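Local coordinates for Pex protein (Anabaena sp. PCC 7120, PDB 2DQL) that is associated with the cyanobacterial circadian clock and, as a member of the PadR-like winged-helix family, probably binds DNA as a transcriptional regulator, at residues W95-Q98 against A99-A103; K2-D5 against I6-F10. All coordinates share one frame; numbering follows the deposited sequence.

Contact 1 (W95-Q98 against A99-A103)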
ATOM      1  N   TRP A  95      29.721   5.939   0.139  1.00 23.82           N
ATOM      2  CA  TRP A  95      28.335   6.038   0.596  1.00 24.15           C
ATOM      3  C   TRP A  95      28.116   5.299   1.910  1.00 24.16           C
ATOM      4  O   TRP A  95      26.988   5.178   2.382  1.00 24.15           O
ATOM      5  CB  TRP A  95      27.374   5.472  -0.451  1.00 24.40           C
ATOM      6  CG  TRP A  95      26.848   6.497  -1.396  1.00 25.38           C
ATOM      7  CD1 TRP A  95      27.521   7.083  -2.426  1.00 25.38           C
ATOM      8  CD2 TRP A  95      25.534   7.070  -1.394  1.00 25.63           C
ATOM      9  NE1 TRP A  95      26.709   7.987  -3.066  1.00 25.92           N
ATOM     10  CE2 TRP A  95      25.486   8.002  -2.453  1.00 25.81           C
ATOM     11  CE3 TRP A  95      24.395   6.891  -0.597  1.00 26.28           C
ATOM     12  CZ2 TRP A  95      24.338   8.751  -2.745  1.00 26.18           C
ATOM     13  CZ3 TRP A  95      23.250   7.639  -0.886  1.00 26.27           C
ATOM     14  CH2 TRP A  95      23.234   8.558  -1.950  1.00 26.21           C
ATOM     15  N   GLN A  96      29.199   4.814   2.501  1.00 24.20           N
ATOM     16  CA  GLN A  96      29.128   4.070   3.751  1.00 24.87           C
ATOM     17  C   GLN A  96      28.281   4.767   4.818  1.00 24.47           C
ATOM     18  O   GLN A  96      27.297   4.208   5.303  1.00 24.35           O
ATOM     19  CB  GLN A  96      30.539   3.842   4.296  1.00 26.13           C
ATOM     20  CG  GLN A  96      30.655   2.728   5.322  1.00 28.43           C
ATOM     21  CD  GLN A  96      31.116   1.420   4.702  1.00 29.58           C
ATOM     22  OE1 GLN A  96      30.404   0.806   3.906  1.00 30.28           O
ATOM     23  NE2 GLN A  96      32.322   0.994   5.058  1.00 30.50           N
ATOM     24  N   HIS A  97      28.666   5.987   5.180  1.00 24.22           N
ATOM     25  CA  HIS A  97      27.959   6.740   6.210  1.00 23.99           C
ATOM     26  C   HIS A  97      26.496   7.016   5.875  1.00 23.17           C
ATOM     27  O   HIS A  97      25.618   6.808   6.711  1.00 22.59           O
ATOM     28  CB  HIS A  97      28.676   8.066   6.488  1.00 25.46           C
ATOM     29  CG  HIS A  97      28.084   8.842   7.622  1.00 27.11           C
ATOM     30  ND1 HIS A  97      28.144   8.411   8.932  1.00 27.98           N
ATOM     31  CD2 HIS A  97      27.394  10.007   7.644  1.00 27.86           C
ATOM     32  CE1 HIS A  97      27.517   9.276   9.709  1.00 28.36           C
ATOM     33  NE2 HIS A  97      27.050  10.255   8.951  1.00 28.34           N
ATOM     34  N   GLN A  98      26.232   7.485   4.660  1.00 22.42           N
ATOM     35  CA  GLN A  98      24.859   7.779   4.259  1.00 22.06           C
ATOM     36  C   GLN A  98      24.008   6.514   4.233  1.00 20.96           C
ATOM     37  O   GLN A  98      22.850   6.528   4.650  1.00 20.53           O
ATOM     38  CB  GLN A  98      24.823   8.440   2.880  1.00 23.35           C
ATOM     39  CG  GLN A  98      23.408   8.702   2.380  1.00 25.72           C
ATOM     40  CD  GLN A  98      22.679   9.748   3.202  1.00 26.98           C
ATOM     41  OE1 GLN A  98      22.921  10.949   3.056  1.00 28.88           O
ATOM     42  NE2 GLN A  98      21.790   9.299   4.081  1.00 27.65           N
ATOM     43  N   ALA A  99      24.577   5.420   3.740  1.00 19.93           N
ATOM     44  CA  ALA A  99      23.833   4.169   3.682  1.00 18.98           C
ATOM     45  C   ALA A  99      23.477   3.707   5.093  1.00 18.96           C
ATOM     46  O   ALA A  99      22.410   3.139   5.318  1.00 18.20           O
ATOM     47  CB  ALA A  99      24.646   3.097   2.960  1.00 19.13           C
ATOM     48  N   GLU A 100      24.366   3.960   6.050  1.00 18.97           N
ATOM     49  CA  GLU A 100      24.100   3.555   7.424  1.00 19.80           C
ATOM     50  C   GLU A 100      22.965   4.393   8.009  1.00 19.94           C
ATOM     51  O   GLU A 100      22.147   3.881   8.774  1.00 19.53           O
ATOM     52  CB  GLU A 100      25.380   3.669   8.260  1.00 21.05           C
ATOM     53  CG  GLU A 100      26.463   2.718   7.751  1.00 23.28           C
ATOM     54  CD  GLU A 100      27.825   2.907   8.394  1.00 24.45           C
ATOM     55  OE1 GLU A 100      28.209   4.063   8.675  1.00 25.68           O
ATOM     56  OE2 GLU A 100      28.525   1.890   8.591  1.00 24.94           O
ATOM     57  N   ASP A 101      22.904   5.671   7.637  1.00 19.87           N
ATOM     58  CA  ASP A 101      21.836   6.538   8.132  1.00 20.59           C
ATOM     59  C   ASP A 101      20.494   6.058   7.583  1.00 20.27           C
ATOM     60  O   ASP A 101      19.493   6.002   8.304  1.00 19.98           O
ATOM     61  CB  ASP A 101      22.060   7.998   7.712  1.00 22.17           C
ATOM     62  CG  ASP A 101      23.246   8.641   8.416  1.00 23.88           C
ATOM     63  OD1 ASP A 101      23.489   8.327   9.601  1.00 25.43           O
ATOM     64  OD2 ASP A 101      23.931   9.475   7.786  1.00 26.43           O
ATOM     65  N   LEU A 102      20.475   5.710   6.298  1.00 19.51           N
ATOM     66  CA  LEU A 102      19.250   5.232   5.671  1.00 18.84           C
ATOM     67  C   LEU A 102      18.872   3.858   6.209  1.00 18.68           C
ATOM     68  O   LEU A 102      17.691   3.541   6.359  1.00 18.27           O
ATOM     69  CB  LEU A 102      19.423   5.184   4.149  1.00 18.94           C
ATOM     70  CG  LEU A 102      19.621   6.559   3.502  1.00 19.20           C
ATOM     71  CD1 LEU A 102      19.838   6.403   2.017  1.00 19.92           C
ATOM     72  CD2 LEU A 102      18.396   7.428   3.771  1.00 19.91           C
ATOM     73  N   ALA A 103      19.877   3.041   6.504  1.00 18.66           N
ATOM     74  CA  ALA A 103      19.625   1.709   7.036  1.00 19.59           C
ATOM     75  C   ALA A 103      18.931   1.824   8.392  1.00 20.22           C
ATOM     76  O   ALA A 103      18.065   1.015   8.729  1.00 20.53           O
ATOM     77  CB  ALA A 103      20.937   0.943   7.176  1.00 19.46           C
TER
HETATM   78  O   HOH W   1      27.417   5.734  10.593  1.00 43.52           O
HETATM   79  O   HOH W   2      22.897  12.175   6.126  1.00 60.30           O
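The first turns of helix 96-112, the long C-terminal helix that follows the two-stranded wing of this PadR-like protein, bring Trp95 and Ala99 together. Trp95 is the N-cap residue, and its O takes the N-H of Ala99 at 2.8 Å, almost head-on to the carbonyl; Gln96, His97 and Gln98 pass the same i to i+4 bonding on to Glu100, Asp101 and Leu102. On the outer side His97 and Asp101 meet without a direct hydrogen bond. The Asp101 carboxylate stands over one face of the imidazole, displaced toward its rim, the two planes 85° apart and OD2 3.4 Å from His97 NE2. A water accepts weakly from His97 ND1 and donates to Glu100 OE1 at 2.7 Å, a loose link from ring to carboxylate. As in other PadR-like proteins, where the C-terminal helix commonly takes part in the dimer, the second subunit reaches this turn: Gln98 NE2 hydrogen-bonds Tyr7 OH of that subunit. With CG anti to the backbone N (chi1 177°) and the chain bent at chi2, the Gln98 amide reaches forward along the helix, setting NE2 3.5 Å from Leu102 CG. Asp101 has its salt bridge with Arg104, while its OD2 shares a weakly held water with Gln98 OE1. Ala99 and Leu102 turn inward onto Leu28 of helix 20-31.

Contact 2 (K2-D5 against I6-F10)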
ATOM      1  N   LYS A   2     -14.349 -11.775  -4.294  1.00 33.25           N
ATOM      2  CA  LYS A   2     -15.476 -12.399  -3.618  1.00 32.67           C
ATOM      3  C   LYS A   2     -15.604 -11.884  -2.188  1.00 31.80           C
ATOM      4  O   LYS A   2     -14.644 -11.370  -1.610  1.00 31.33           O
ATOM      5  CB  LYS A   2     -15.313 -13.924  -3.614  1.00 33.62           C
ATOM      6  CG  LYS A   2     -16.583 -14.674  -3.232  1.00 34.76           C
ATOM      7  CD  LYS A   2     -17.697 -14.415  -4.242  1.00 35.59           C
ATOM      8  CE  LYS A   2     -19.034 -14.991  -3.784  1.00 35.90           C
ATOM      9  NZ  LYS A   2     -19.026 -16.476  -3.659  1.00 36.45           N
ATOM     10  N   ILE A   3     -16.798 -12.025  -1.624  1.00 30.86           N
ATOM     11  CA  ILE A   3     -17.065 -11.569  -0.265  1.00 30.02           C
ATOM     12  C   ILE A   3     -16.110 -12.183   0.751  1.00 29.42           C
ATOM     13  O   ILE A   3     -15.660 -11.505   1.673  1.00 28.89           O
ATOM     14  CB  ILE A   3     -18.517 -11.896   0.159  1.00 30.22           C
ATOM     15  CG1 ILE A   3     -19.505 -11.169  -0.759  1.00 30.32           C
ATOM     16  CG2 ILE A   3     -18.745 -11.485   1.612  1.00 30.08           C
ATOM     17  CD1 ILE A   3     -19.450  -9.658  -0.657  1.00 30.65           C
ATOM     18  N   GLU A   4     -15.798 -13.466   0.585  1.00 28.70           N
ATOM     19  CA  GLU A   4     -14.896 -14.130   1.516  1.00 28.38           C
ATOM     20  C   GLU A   4     -13.514 -13.480   1.521  1.00 27.22           C
ATOM     21  O   GLU A   4     -12.839 -13.464   2.548  1.00 27.42           O
ATOM     22  CB  GLU A   4     -14.770 -15.619   1.178  1.00 29.48           C
ATOM     23  CG  GLU A   4     -13.832 -16.368   2.115  1.00 31.07           C
ATOM     24  CD  GLU A   4     -14.236 -16.241   3.577  1.00 31.81           C
ATOM     25  OE1 GLU A   4     -13.374 -16.474   4.450  1.00 32.86           O
ATOM     26  OE2 GLU A   4     -15.410 -15.915   3.857  1.00 32.41           O
ATOM     27  N   ASP A   5     -13.096 -12.946   0.379  1.00 26.08           N
ATOM     28  CA  ASP A   5     -11.794 -12.288   0.283  1.00 25.06           C
ATOM     29  C   ASP A   5     -11.769 -11.043   1.158  1.00 23.80           C
ATOM     30  O   ASP A   5     -10.722 -10.654   1.677  1.00 23.08           O
ATOM     31  CB  ASP A   5     -11.491 -11.886  -1.160  1.00 26.24           C
ATOM     32  CG  ASP A   5     -11.375 -13.079  -2.081  1.00 27.42           C
ATOM     33  OD1 ASP A   5     -10.661 -14.037  -1.717  1.00 28.75           O
ATOM     34  OD2 ASP A   5     -11.987 -13.056  -3.168  1.00 28.31           O
ATOM     35  N   ILE A   6     -12.928 -10.411   1.307  1.00 22.12           N
ATOM     36  CA  ILE A   6     -13.022  -9.220   2.134  1.00 20.87           C
ATOM     37  C   ILE A   6     -12.825  -9.625   3.590  1.00 20.21           C
ATOM     38  O   ILE A   6     -12.049  -9.015   4.319  1.00 19.31           O
ATOM     39  CB  ILE A   6     -14.391  -8.527   1.951  1.00 20.64           C
ATOM     40  CG1 ILE A   6     -14.537  -8.082   0.493  1.00 20.50           C
ATOM     41  CG2 ILE A   6     -14.505  -7.327   2.889  1.00 20.56           C
ATOM     42  CD1 ILE A   6     -15.899  -7.523   0.151  1.00 21.28           C
ATOM     43  N   TYR A   7     -13.522 -10.672   4.015  1.00 20.47           N
ATOM     44  CA  TYR A   7     -13.368 -11.141   5.380  1.00 21.19           C
ATOM     45  C   TYR A   7     -11.925 -11.577   5.626  1.00 21.44           C
ATOM     46  O   TYR A   7     -11.358 -11.292   6.673  1.00 21.21           O
ATOM     47  CB  TYR A   7     -14.312 -12.307   5.647  1.00 21.81           C
ATOM     48  CG  TYR A   7     -15.737 -11.877   5.898  1.00 22.74           C
ATOM     49  CD1 TYR A   7     -16.123 -11.376   7.139  1.00 23.19           C
ATOM     50  CD2 TYR A   7     -16.696 -11.967   4.893  1.00 23.21           C
ATOM     51  CE1 TYR A   7     -17.442 -10.977   7.374  1.00 23.67           C
ATOM     52  CE2 TYR A   7     -18.011 -11.571   5.116  1.00 23.69           C
ATOM     53  CZ  TYR A   7     -18.377 -11.081   6.355  1.00 23.77           C
ATOM     54  OH  TYR A   7     -19.683 -10.705   6.573  1.00 25.07           O
ATOM     55  N   GLN A   8     -11.330 -12.252   4.649  1.00 22.45           N
ATOM     56  CA  GLN A   8      -9.952 -12.715   4.788  1.00 23.51           C
ATOM     57  C   GLN A   8      -8.956 -11.573   4.987  1.00 23.28           C
ATOM     58  O   GLN A   8      -8.000 -11.701   5.748  1.00 23.02           O
ATOM     59  CB  GLN A   8      -9.544 -13.543   3.567  1.00 24.59           C
ATOM     60  CG  GLN A   8     -10.146 -14.936   3.534  1.00 26.75           C
ATOM     61  CD  GLN A   8      -9.850 -15.717   4.799  1.00 27.94           C
ATOM     62  OE1 GLN A   8      -8.703 -15.784   5.247  1.00 28.98           O
ATOM     63  NE2 GLN A   8     -10.883 -16.314   5.382  1.00 28.70           N
ATOM     64  N   PHE A   9      -9.185 -10.453   4.309  1.00 22.88           N
ATOM     65  CA  PHE A   9      -8.293  -9.306   4.430  1.00 22.59           C
ATOM     66  C   PHE A   9      -8.175  -8.827   5.875  1.00 22.56           C
ATOM     67  O   PHE A   9      -7.096  -8.455   6.331  1.00 22.20           O
ATOM     68  CB  PHE A   9      -8.792  -8.146   3.565  1.00 22.49           C
ATOM     69  CG  PHE A   9      -7.936  -6.921   3.655  1.00 22.80           C
ATOM     70  CD1 PHE A   9      -6.786  -6.806   2.885  1.00 23.19           C
ATOM     71  CD2 PHE A   9      -8.251  -5.904   4.549  1.00 22.97           C
ATOM     72  CE1 PHE A   9      -5.955  -5.692   3.006  1.00 23.27           C
ATOM     73  CE2 PHE A   9      -7.427  -4.790   4.679  1.00 23.17           C
ATOM     74  CZ  PHE A   9      -6.276  -4.685   3.905  1.00 23.28           C
ATOM     75  N   PHE A  10      -9.290  -8.837   6.596  1.00 22.41           N
ATOM     76  CA  PHE A  10      -9.301  -8.381   7.981  1.00 23.08           C
ATOM     77  C   PHE A  10      -8.863  -9.445   8.982  1.00 23.59           C
ATOM     78  O   PHE A  10      -8.158  -9.146   9.943  1.00 23.89           O
ATOM     79  CB  PHE A  10     -10.707  -7.886   8.346  1.00 21.99           C
ATOM     80  CG  PHE A  10     -11.129  -6.661   7.590  1.00 21.23           C
ATOM     81  CD1 PHE A  10     -10.710  -5.396   7.995  1.00 21.16           C
ATOM     82  CD2 PHE A  10     -11.917  -6.772   6.452  1.00 21.20           C
ATOM     83  CE1 PHE A  10     -11.069  -4.260   7.274  1.00 20.86           C
ATOM     84  CE2 PHE A  10     -12.283  -5.641   5.722  1.00 21.02           C
ATOM     85  CZ  PHE A  10     -11.856  -4.381   6.136  1.00 21.19           C
TER
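Glu4 and Gln8 reach toward each other one turn apart on the outside of a short helix, their carboxylate and amide planes turned 42° apart. Gln8 NE2 gives its N-H to Glu4 OE1 at 2.7 Å, nearly straight (166°), with the oxygen lying in the amide plane. Both chains bend at chi2, and Glu4 CG sits anti to the backbone N (chi1 180°), which carries the carboxylate forward along the helix to Gln8. Were this glutamine an alanine, Glu4 OE1 would probably lose its mate and the carboxylate would be freer to turn. Helix 3-11 is an N-terminal arm extending from the winged-helix body, and its first turn is closed by Asp5, whose OD2 accepts from Lys2 N at 2.9 Å. Around from the polar pair, Ile3 and Tyr7 lie alongside, pointing the same way, with Ile3 CG2 3.6 Å from Tyr7 CE2. Ile3 O takes two donors: Tyr7 N in the carbonyl plane and Ile6 N from above it. The second subunit receives this side of the arm, Ile3 packing on its Phe65 and Ile6 on its Cys25, while Tyr7 OH hydrogen-bonds Gln98 of that subunit.

How the contacts relate
Contact 2, on helix 3-11, comes first in the sequence; contact 1, at the start of helix 96-112, follows after the remaining helices and the wing. Their centres lie about 40 Å apart on opposite sides of the chain's centre, and their nearest atoms are about 25 Å apart. Yet both touch the second subunit: the N-terminal arm of one chain lies against the C-terminal helix of the other, where Ile3 and Tyr7 meet Gln98, Asp101 and Leu102 of the partner chain, and Ile3, Ile6 and Phe9 also pack on its helices 56-68 and 20-31. This exchange of arms joins the two winged-helix bodies, consistent with a regulator that works as a dimer.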